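Local coordinates for G protein alpha subunit (Entamoeba histolytica, PDB 4FID), which binds guanine nucleotides as the alpha subunit of a heterotrimeric G protein and probably relays signals from membrane receptors as a GTPase switch, at residues Ile6-Leu11 / Cys187-Thr192; Arg54-Gln59 / Glu101-Thr106; Ala195-Lys200 / Glu242-Lys247. All blocks are in the same frame, centred on the assembly; numbering follows the deposited sequence.

Contact 1. Residues Ile6-Leu11 / Cys187-Thr192; sequences ITVMLL and CAIFVT
Two neighbouring parallel strands in the middle of the Ras-like domain's sheet, 6-11 and 187-192, meet along the pairs V8-C187, M9-A188, L10-I189 and L11-F190. Their axes approach to 4.7 Å at an angle of 24°, which fits parallel neighbours in a twisted sheet. Five backbone hydrogen bonds set the register. The first, C187 N to T7 O at 3.2 Å, is clearly bent; M9 N to C187 O, I189 N to M9 O and L11 N to I189 O follow, and V191 N to L11 O closes the series at 2.9 Å and a nearly straight 173°.

I189 fills the face it shares with V8 and L10. Its CD1 lies 3.7 Å from V8 CG1, the two side chains crossing at a slant, whereas L10 runs alongside I189 in the same direction and sets CD2 3.6 Å from I189 CB. V8 CG1 reaches I189 because it stands anti to its own backbone N (chi1 176°).

This is the P-loop NTPase core, and strand 6-12 leads into the phosphate-binding loop; V191 at the far end packs near K18, a GDP-binding residue. On the V8/I189 face C187, and I6 nearby, meet I326 of helix 312-332. Helix 209-222 covers the other face, where L11 CB lies 4.3 Å from F190 CD1 and both side chains rest on I220.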
loop_
_atom_site.group_PDB
_atom_site.type_symbol
_atom_site.label_atom_id
_atom_site.label_comp_id
_atom_site.label_asym_id
_atom_site.label_seq_id
_atom_site.Cartn_x
_atom_site.Cartn_y
_atom_site.Cartn_z
ATOM N N ILE A 6 20.430 -13.414 -2.083
ATOM C CA ILE A 6 20.408 -11.965 -2.141
ATOM C C ILE A 6 19.363 -11.440 -1.144
ATOM O O ILE A 6 18.189 -11.852 -1.163
ATOM C CB ILE A 6 20.075 -11.458 -3.551
ATOM C CG1 ILE A 6 21.111 -11.954 -4.553
ATOM C CG2 ILE A 6 19.994 -9.926 -3.569
ATOM C CD1 ILE A 6 20.962 -11.323 -5.926
ATOM N N THR A 7 19.799 -10.531 -0.279
ATOM C CA THR A 7 18.947 -10.035 0.773
ATOM C C THR A 7 18.347 -8.665 0.459
ATOM O O THR A 7 19.034 -7.735 0.062
ATOM C CB THR A 7 19.705 -10.015 2.092
ATOM O OG1 THR A 7 19.968 -11.365 2.474
ATOM C CG2 THR A 7 18.888 -9.335 3.180
ATOM N N VAL A 8 17.046 -8.557 0.660
ATOM C CA VAL A 8 16.323 -7.347 0.345
ATOM C C VAL A 8 15.487 -6.973 1.542
ATOM O O VAL A 8 14.781 -7.810 2.097
ATOM C CB VAL A 8 15.379 -7.570 -0.832
ATOM C CG1 VAL A 8 14.557 -6.331 -1.077
ATOM C CG2 VAL A 8 16.170 -7.962 -2.073
HETATM N N MSE A 9 15.571 -5.710 1.932
HETATM C CA MSE A 9 14.865 -5.206 3.102
HETATM C C MSE A 9 13.829 -4.171 2.685
HETATM O O MSE A 9 14.176 -3.191 2.020
HETATM C CB MSE A 9 15.867 -4.596 4.079
HETATM C CG MSE A 9 15.232 -3.994 5.305
HETATM SE SE MSE A 9 16.501 -3.353 6.667
HETATM C CE MSE A 9 17.038 -5.040 7.503
ATOM N N LEU A 10 12.564 -4.393 3.050
ATOM C CA LEU A 10 11.514 -3.413 2.783
ATOM C C LEU A 10 11.323 -2.486 3.964
ATOM O O LEU A 10 11.042 -2.941 5.072
ATOM C CB LEU A 10 10.179 -4.088 2.481
ATOM C CG LEU A 10 10.046 -4.801 1.134
ATOM C CD1 LEU A 10 8.628 -5.273 0.959
ATOM C CD2 LEU A 10 10.467 -3.896 -0.009
ATOM N N LEU A 11 11.482 -1.188 3.718
ATOM C CA LEU A 11 11.161 -0.133 4.685
ATOM C C LEU A 11 10.038 0.748 4.180
ATOM O O LEU A 11 9.809 0.848 2.991
ATOM C CB LEU A 11 12.369 0.769 4.955
ATOM C CG LEU A 11 13.559 0.332 5.850
ATOM C CD1 LEU A 11 13.167 -0.574 6.995
ATOM C CD2 LEU A 11 14.660 -0.309 5.036
ATOM N N CYS A 187 20.327 -4.896 -0.551
ATOM C CA CYS A 187 19.445 -3.889 -1.102
ATOM C C CYS A 187 18.374 -3.454 -0.102
ATOM O O CYS A 187 17.742 -4.272 0.562
ATOM C CB CYS A 187 18.784 -4.426 -2.369
ATOM S SG CYS A 187 17.522 -3.350 -3.045
ATOM N N ALA A 188 18.183 -2.150 -0.002
ATOM C CA ALA A 188 17.141 -1.601 0.836
ATOM C C ALA A 188 16.096 -0.954 -0.071
ATOM O O ALA A 188 16.415 -0.084 -0.848
ATOM C CB ALA A 188 17.735 -0.584 1.795
ATOM N N ILE A 189 14.857 -1.409 -0.001
ATOM C CA ILE A 189 13.806 -0.815 -0.806
ATOM C C ILE A 189 12.880 0.053 0.058
ATOM O O ILE A 189 12.218 -0.445 0.969
ATOM C CB ILE A 189 12.992 -1.905 -1.520
ATOM C CG1 ILE A 189 13.912 -2.752 -2.408
ATOM C CG2 ILE A 189 11.855 -1.286 -2.339
ATOM C CD1 ILE A 189 13.172 -3.720 -3.336
ATOM N N PHE A 190 12.843 1.355 -0.218
ATOM C CA PHE A 190 11.958 2.252 0.518
ATOM C C PHE A 190 10.656 2.462 -0.256
ATOM O O PHE A 190 10.672 2.909 -1.400
ATOM C CB PHE A 190 12.637 3.604 0.803
ATOM C CG PHE A 190 11.769 4.579 1.558
ATOM C CD1 PHE A 190 11.567 4.438 2.928
ATOM C CD2 PHE A 190 11.157 5.639 0.901
ATOM C CE1 PHE A 190 10.769 5.335 3.640
ATOM C CE2 PHE A 190 10.343 6.542 1.601
ATOM C CZ PHE A 190 10.160 6.391 2.976
ATOM N N VAL A 191 9.536 2.132 0.379
ATOM C CA VAL A 191 8.235 2.295 -0.229
ATOM C C VAL A 191 7.533 3.501 0.350
ATOM O O VAL A 191 7.542 3.723 1.577
ATOM C CB VAL A 191 7.334 1.077 0.027
ATOM C CG1 VAL A 191 6.082 1.125 -0.900
ATOM C CG2 VAL A 191 8.110 -0.204 -0.156
ATOM N N THR A 192 6.907 4.276 -0.534
ATOM C CA THR A 192 6.115 5.413 -0.102
ATOM C C THR A 192 4.853 5.569 -0.967
ATOM O O THR A 192 4.823 5.218 -2.149
ATOM C CB THR A 192 6.951 6.725 -0.066
ATOM O OG1 THR A 192 6.218 7.760 0.618
ATOM C CG2 THR A 192 7.306 7.192 -1.490
#

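Contact 2. Residues Arg54-Gln59 / Glu101-Thr106; sequences RTLIEQ and EGIQAT
L56 lays its two methyl branches over I103 and T106 of helix 101-108, one branch to each. CD1 comes to 4.1 Å from I103 CG2, while CD2 lies 3.7 Å from T106 CG2, the L56 and T106 side chains lying antiparallel alongside one another. The CA atoms of L56 and I103 are 6.4 Å apart, the nearest such pair between the two segments.

I103 adds a second reach: its CD1 end turns inward to the backbone of the other helix, 3.9 Å from I57 N. T106 CG2 does the same between side chain and main chain, touching Q59 CB at 3.6 Å and lying near L56 O. With T106 CG2 anti to its backbone N (chi1 -63° for OG1), the methyl is presented to helix 42-62 and the hydroxyl is left to its own helix, where OG1 donates to G102 O at 2.8 Å. G102 O also accepts from T106 N, and the two donors approach from opposite faces of its carbonyl plane. The polar end of this buried threonine is therefore satisfied within its helix, and no hydrogen bond crosses the contact.

The segment axes pass 9.1 Å apart and nearly at right angles, 95°, so the overlap is confined to about one turn of each helix. The contact belongs to the all-helical domain: I103 also touches M53 on helix 42-62, T106 meets S60 there, and helix 90-99 adds L97 against I57.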
loop_
_atom_site.group_PDB
_atom_site.type_symbol
_atom_site.label_atom_id
_atom_site.label_comp_id
_atom_site.label_asym_id
_atom_site.label_seq_id
_atom_site.Cartn_x
_atom_site.Cartn_y
_atom_site.Cartn_z
ATOM N N ARG A 54 -20.421 1.423 6.832
ATOM C CA ARG A 54 -20.867 2.301 7.921
ATOM C C ARG A 54 -20.227 3.672 7.747
ATOM O O ARG A 54 -20.906 4.689 7.843
ATOM C CB ARG A 54 -20.508 1.731 9.298
ATOM C CG ARG A 54 -21.333 0.527 9.707
ATOM C CD ARG A 54 -20.882 -0.055 11.032
ATOM N NE ARG A 54 -21.740 -1.173 11.424
ATOM C CZ ARG A 54 -21.507 -2.007 12.440
ATOM N NH1 ARG A 54 -20.422 -1.874 13.201
ATOM N NH2 ARG A 54 -22.364 -2.990 12.686
ATOM N N THR A 55 -18.922 3.684 7.475
ATOM C CA THR A 55 -18.166 4.916 7.227
ATOM C C THR A 55 -18.834 5.801 6.175
ATOM O O THR A 55 -19.014 6.995 6.392
ATOM C CB THR A 55 -16.715 4.603 6.749
ATOM O OG1 THR A 55 -16.013 3.889 7.769
ATOM C CG2 THR A 55 -15.940 5.885 6.387
ATOM N N LEU A 56 -19.173 5.221 5.026
ATOM C CA LEU A 56 -19.811 5.981 3.947
ATOM C C LEU A 56 -21.199 6.483 4.354
ATOM O O LEU A 56 -21.547 7.636 4.081
ATOM C CB LEU A 56 -19.884 5.172 2.631
ATOM C CG LEU A 56 -18.632 5.069 1.756
ATOM C CD1 LEU A 56 -18.713 3.954 0.685
ATOM C CD2 LEU A 56 -18.358 6.401 1.097
ATOM N N ILE A 57 -21.991 5.631 4.997
ATOM C CA ILE A 57 -23.299 6.075 5.503
ATOM C C ILE A 57 -23.168 7.280 6.443
ATOM O O ILE A 57 -23.851 8.293 6.259
ATOM C CB ILE A 57 -24.061 4.955 6.240
ATOM C CG1 ILE A 57 -24.305 3.764 5.315
ATOM C CG2 ILE A 57 -25.375 5.473 6.769
ATOM C CD1 ILE A 57 -24.976 2.559 5.993
ATOM N N GLU A 58 -22.292 7.160 7.445
ATOM C CA GLU A 58 -21.990 8.265 8.354
ATOM C C GLU A 58 -21.499 9.521 7.614
ATOM O O GLU A 58 -22.015 10.620 7.817
ATOM C CB GLU A 58 -20.976 7.831 9.414
ATOM C CG GLU A 58 -20.341 8.979 10.187
ATOM C CD GLU A 58 -19.211 8.518 11.100
ATOM O OE1 GLU A 58 -18.440 9.376 11.584
ATOM O OE2 GLU A 58 -19.094 7.295 11.332
ATOM N N GLN A 59 -20.514 9.358 6.748
ATOM C CA GLN A 59 -20.051 10.467 5.913
ATOM C C GLN A 59 -21.145 11.066 5.006
ATOM O O GLN A 59 -21.144 12.264 4.748
ATOM C CB GLN A 59 -18.808 10.070 5.090
ATOM C CG GLN A 59 -17.547 9.824 5.925
ATOM C CD GLN A 59 -17.181 11.015 6.818
ATOM O OE1 GLN A 59 -17.179 12.174 6.378
ATOM N NE2 GLN A 59 -16.865 10.729 8.079
ATOM N N GLU A 101 -27.377 6.786 -5.093
ATOM C CA GLU A 101 -26.803 8.052 -5.543
ATOM C C GLU A 101 -26.027 8.795 -4.461
ATOM O O GLU A 101 -24.960 9.334 -4.721
ATOM C CB GLU A 101 -27.908 8.943 -6.105
ATOM C CG GLU A 101 -28.889 8.181 -6.995
ATOM C CD GLU A 101 -29.845 9.092 -7.771
ATOM O OE1 GLU A 101 -30.142 10.225 -7.304
ATOM O OE2 GLU A 101 -30.301 8.657 -8.855
ATOM N N GLY A 102 -26.548 8.801 -3.240
ATOM C CA GLY A 102 -25.950 9.583 -2.166
ATOM C C GLY A 102 -24.645 9.007 -1.652
ATOM O O GLY A 102 -23.729 9.741 -1.271
ATOM N N ILE A 103 -24.580 7.678 -1.628
ATOM C CA ILE A 103 -23.392 6.958 -1.221
ATOM C C ILE A 103 -22.284 7.163 -2.269
ATOM O O ILE A 103 -21.121 7.453 -1.945
ATOM C CB ILE A 103 -23.732 5.469 -1.030
ATOM C CG1 ILE A 103 -24.615 5.303 0.197
ATOM C CG2 ILE A 103 -22.473 4.627 -0.816
ATOM C CD1 ILE A 103 -23.864 5.555 1.526
ATOM N N GLN A 104 -22.659 7.040 -3.534
ATOM C CA GLN A 104 -21.718 7.265 -4.614
ATOM C C GLN A 104 -21.129 8.689 -4.561
ATOM O O GLN A 104 -19.918 8.876 -4.679
ATOM C CB GLN A 104 -22.397 6.982 -5.953
ATOM C CG GLN A 104 -21.454 6.462 -7.020
ATOM C CD GLN A 104 -20.661 5.248 -6.570
ATOM O OE1 GLN A 104 -21.142 4.425 -5.792
ATOM N NE2 GLN A 104 -19.434 5.132 -7.068
ATOM N N ALA A 105 -21.988 9.686 -4.365
ATOM C CA ALA A 105 -21.543 11.068 -4.184
ATOM C C ALA A 105 -20.565 11.227 -3.001
ATOM O O ALA A 105 -19.608 12.018 -3.056
ATOM C CB ALA A 105 -22.753 11.990 -4.001
ATOM N N THR A 106 -20.825 10.480 -1.931
ATOM C CA THR A 106 -20.011 10.536 -0.733
ATOM C C THR A 106 -18.672 9.849 -0.983
ATOM O O THR A 106 -17.626 10.290 -0.483
ATOM C CB THR A 106 -20.729 9.845 0.436
ATOM O OG1 THR A 106 -21.947 10.545 0.730
ATOM C CG2 THR A 106 -19.842 9.796 1.675
#

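Contact 3. Residues Ala195-Lys200 / Glu242-Lys247; sequences AEYDMK and EEKLTK
K244 and D198 reach toward each other from facing sides, and Y197 lies antiparallel beside the lysine, so that one long side chain is met by a carboxylate at its end and by the phenol end of a tyrosine beside its stem. The lysine leaves helix 238-247 with CG anti to the backbone N (chi1 -178°) and runs out straight from there, which carries NZ across to the loop after strand 187-193. There NZ donates to A195 O at 2.6 Å, with a C=O...N angle of 169°, and to D198 OD2 at 2.8 Å in a salt bridge. The carboxylate is met on its syn side, though NZ stands 30° out of its plane. A type I turn from E196 to M199 carries both Y197 and D198 and sets the D198 carboxylate beside the ammonium group, which A195 O, just ahead of the turn, also reaches.

Lower on the stem, K244 CG passes 3.5 Å from Y197 OH. L245 sets CD1 3.6 Å from Y197 CZ. The hydroxyl has its polar partner beyond the helix segment, at V248 O, and F241 meets the tyrosine ring roughly at right angles. NZ lies 5.6 Å from the ring centroid, a long separation that makes any cation-pi attraction weak at most.

A neutral carbonyl and a charged carboxylate thus share one lysine ammonium group, while the stem passes the tyrosine's OH end and Y197 meets L245 by apolar contact. The nearby D198 probably favours the protonated lysine, tying the loop to the helix that begins within N236 to D239, a run predicted to bind GTP in which N236 and D239 bind GDP.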
loop_
_atom_site.group_PDB
_atom_site.type_symbol
_atom_site.label_atom_id
_atom_site.label_comp_id
_atom_site.label_asym_id
_atom_site.label_seq_id
_atom_site.Cartn_x
_atom_site.Cartn_y
_atom_site.Cartn_z
ATOM N N ALA A 195 -0.152 8.863 -2.893
ATOM C CA ALA A 195 -1.454 9.479 -2.675
ATOM C C ALA A 195 -1.585 10.191 -1.317
ATOM O O ALA A 195 -2.640 10.735 -1.005
ATOM C CB ALA A 195 -2.574 8.470 -2.888
ATOM N N GLU A 196 -0.509 10.204 -0.531
ATOM C CA GLU A 196 -0.532 10.811 0.794
ATOM C C GLU A 196 -0.048 12.257 0.786
ATOM O O GLU A 196 0.101 12.859 1.851
ATOM C CB GLU A 196 0.310 9.993 1.789
ATOM C CG GLU A 196 1.829 10.150 1.584
ATOM C CD GLU A 196 2.701 9.392 2.610
ATOM O OE1 GLU A 196 2.205 8.471 3.310
ATOM O OE2 GLU A 196 3.905 9.720 2.696
ATOM N N TYR A 197 0.200 12.819 -0.395
ATOM C CA TYR A 197 0.728 14.189 -0.476
ATOM C C TYR A 197 -0.135 15.249 0.231
ATOM O O TYR A 197 0.360 16.306 0.581
ATOM C CB TYR A 197 0.974 14.612 -1.928
ATOM C CG TYR A 197 -0.286 14.705 -2.742
ATOM C CD1 TYR A 197 -1.030 15.877 -2.779
ATOM C CD2 TYR A 197 -0.746 13.609 -3.467
ATOM C CE1 TYR A 197 -2.196 15.962 -3.521
ATOM C CE2 TYR A 197 -1.905 13.682 -4.213
ATOM C CZ TYR A 197 -2.618 14.862 -4.237
ATOM O OH TYR A 197 -3.759 14.926 -4.982
ATOM N N ASP A 198 -1.415 14.969 0.456
ATOM C CA ASP A 198 -2.297 15.962 1.068
ATOM C C ASP A 198 -2.758 15.625 2.479
ATOM O O ASP A 198 -3.685 16.253 2.970
ATOM C CB ASP A 198 -3.551 16.150 0.217
ATOM C CG ASP A 198 -4.478 14.961 0.294
ATOM O OD1 ASP A 198 -5.707 15.152 0.187
ATOM O OD2 ASP A 198 -3.969 13.832 0.474
HETATM N N MSE A 199 -2.135 14.649 3.132
HETATM C CA MSE A 199 -2.616 14.213 4.434
HETATM C C MSE A 199 -1.813 14.742 5.628
HETATM O O MSE A 199 -0.586 14.676 5.640
HETATM C CB MSE A 199 -2.691 12.695 4.464
HETATM C CG MSE A 199 -3.540 12.131 3.331
HETATM SE SE MSE A 199 -3.713 10.184 3.327
HETATM C CE MSE A 199 -4.379 9.939 5.145
ATOM N N LYS A 200 -2.521 15.261 6.632
ATOM C CA LYS A 200 -1.884 15.867 7.804
ATOM C C LYS A 200 -1.709 14.861 8.934
ATOM O O LYS A 200 -1.988 13.676 8.755
ATOM C CB LYS A 200 -2.649 17.104 8.276
ATOM C CG LYS A 200 -2.669 18.239 7.247
ATOM C CD LYS A 200 -1.259 18.764 6.905
ATOM C CE LYS A 200 -1.259 19.545 5.569
ATOM N NZ LYS A 200 -0.062 20.419 5.307
ATOM N N GLU A 242 -2.918 9.177 -9.619
ATOM C CA GLU A 242 -3.449 9.714 -10.884
ATOM C C GLU A 242 -4.829 10.304 -10.647
ATOM O O GLU A 242 -5.098 11.458 -10.963
ATOM C CB GLU A 242 -3.607 8.585 -11.920
ATOM C CG GLU A 242 -2.710 8.658 -13.155
ATOM C CD GLU A 242 -3.474 8.454 -14.486
ATOM O OE1 GLU A 242 -4.177 7.424 -14.652
ATOM O OE2 GLU A 242 -3.361 9.337 -15.372
ATOM N N GLU A 243 -5.702 9.468 -10.095
ATOM C CA GLU A 243 -7.104 9.781 -9.894
ATOM C C GLU A 243 -7.259 10.908 -8.877
ATOM O O GLU A 243 -8.005 11.875 -9.098
ATOM C CB GLU A 243 -7.844 8.517 -9.433
ATOM C CG GLU A 243 -9.302 8.733 -9.048
ATOM C CD GLU A 243 -10.158 9.247 -10.208
ATOM O OE1 GLU A 243 -10.276 8.537 -11.239
ATOM O OE2 GLU A 243 -10.720 10.360 -10.084
ATOM N N LYS A 244 -6.538 10.789 -7.764
ATOM C CA LYS A 244 -6.658 11.748 -6.674
ATOM C C LYS A 244 -6.302 13.155 -7.127
ATOM O O LYS A 244 -6.878 14.129 -6.655
ATOM C CB LYS A 244 -5.776 11.336 -5.520
ATOM C CG LYS A 244 -5.878 12.240 -4.329
ATOM C CD LYS A 244 -5.397 11.500 -3.113
ATOM C CE LYS A 244 -5.719 12.253 -1.841
ATOM N NZ LYS A 244 -5.066 11.572 -0.704
ATOM N N LEU A 245 -5.352 13.237 -8.051
ATOM C CA LEU A 245 -4.891 14.496 -8.603
ATOM C C LEU A 245 -6.017 15.311 -9.247
ATOM O O LEU A 245 -5.916 16.546 -9.366
ATOM C CB LEU A 245 -3.767 14.229 -9.611
ATOM C CG LEU A 245 -2.393 14.839 -9.328
ATOM C CD1 LEU A 245 -2.126 14.960 -7.829
ATOM C CD2 LEU A 245 -1.307 14.021 -10.014
ATOM N N THR A 246 -7.088 14.631 -9.652
ATOM C CA THR A 246 -8.208 15.303 -10.313
ATOM C C THR A 246 -9.210 15.908 -9.325
ATOM O O THR A 246 -9.981 16.784 -9.690
ATOM C CB THR A 246 -8.948 14.353 -11.271
ATOM O OG1 THR A 246 -9.678 13.374 -10.513
ATOM C CG2 THR A 246 -7.957 13.646 -12.186
ATOM N N LYS A 247 -9.201 15.438 -8.082
ATOM C CA LYS A 247 -10.045 16.011 -7.029
ATOM C C LYS A 247 -9.250 16.950 -6.090
ATOM O O LYS A 247 -9.774 17.949 -5.604
ATOM C CB LYS A 247 -10.718 14.908 -6.199
ATOM C CG LYS A 247 -11.258 13.708 -6.983
ATOM C CD LYS A 247 -11.502 12.504 -6.045
ATOM C CE LYS A 247 -11.928 11.228 -6.777
ATOM N NZ LYS A 247 -12.045 10.055 -5.850
#

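Overall arrangement
From the N terminus the chain enters the sheet on strand 6-12, and contact 1 closes a loop of 175 residues when strand 187-193 returns beside it. That loop contains the helical domain, so contact 2, which closes a loop of 41 residues between helix 42-62 and helix 101-108, is nested inside it. The two lie on opposite sides of the chain's centre, their centres 38 Å apart. Contact 3 follows in series: after strand 187-193 it closes another loop of 41 residues, when helix 238-247 reaches segment 195-200. Contacts 2 and 3 do not touch; their nearest atoms are about 8 Å apart. Contacts 1 and 3 thus tie together the Ras-like domain, contact 2 the helical one.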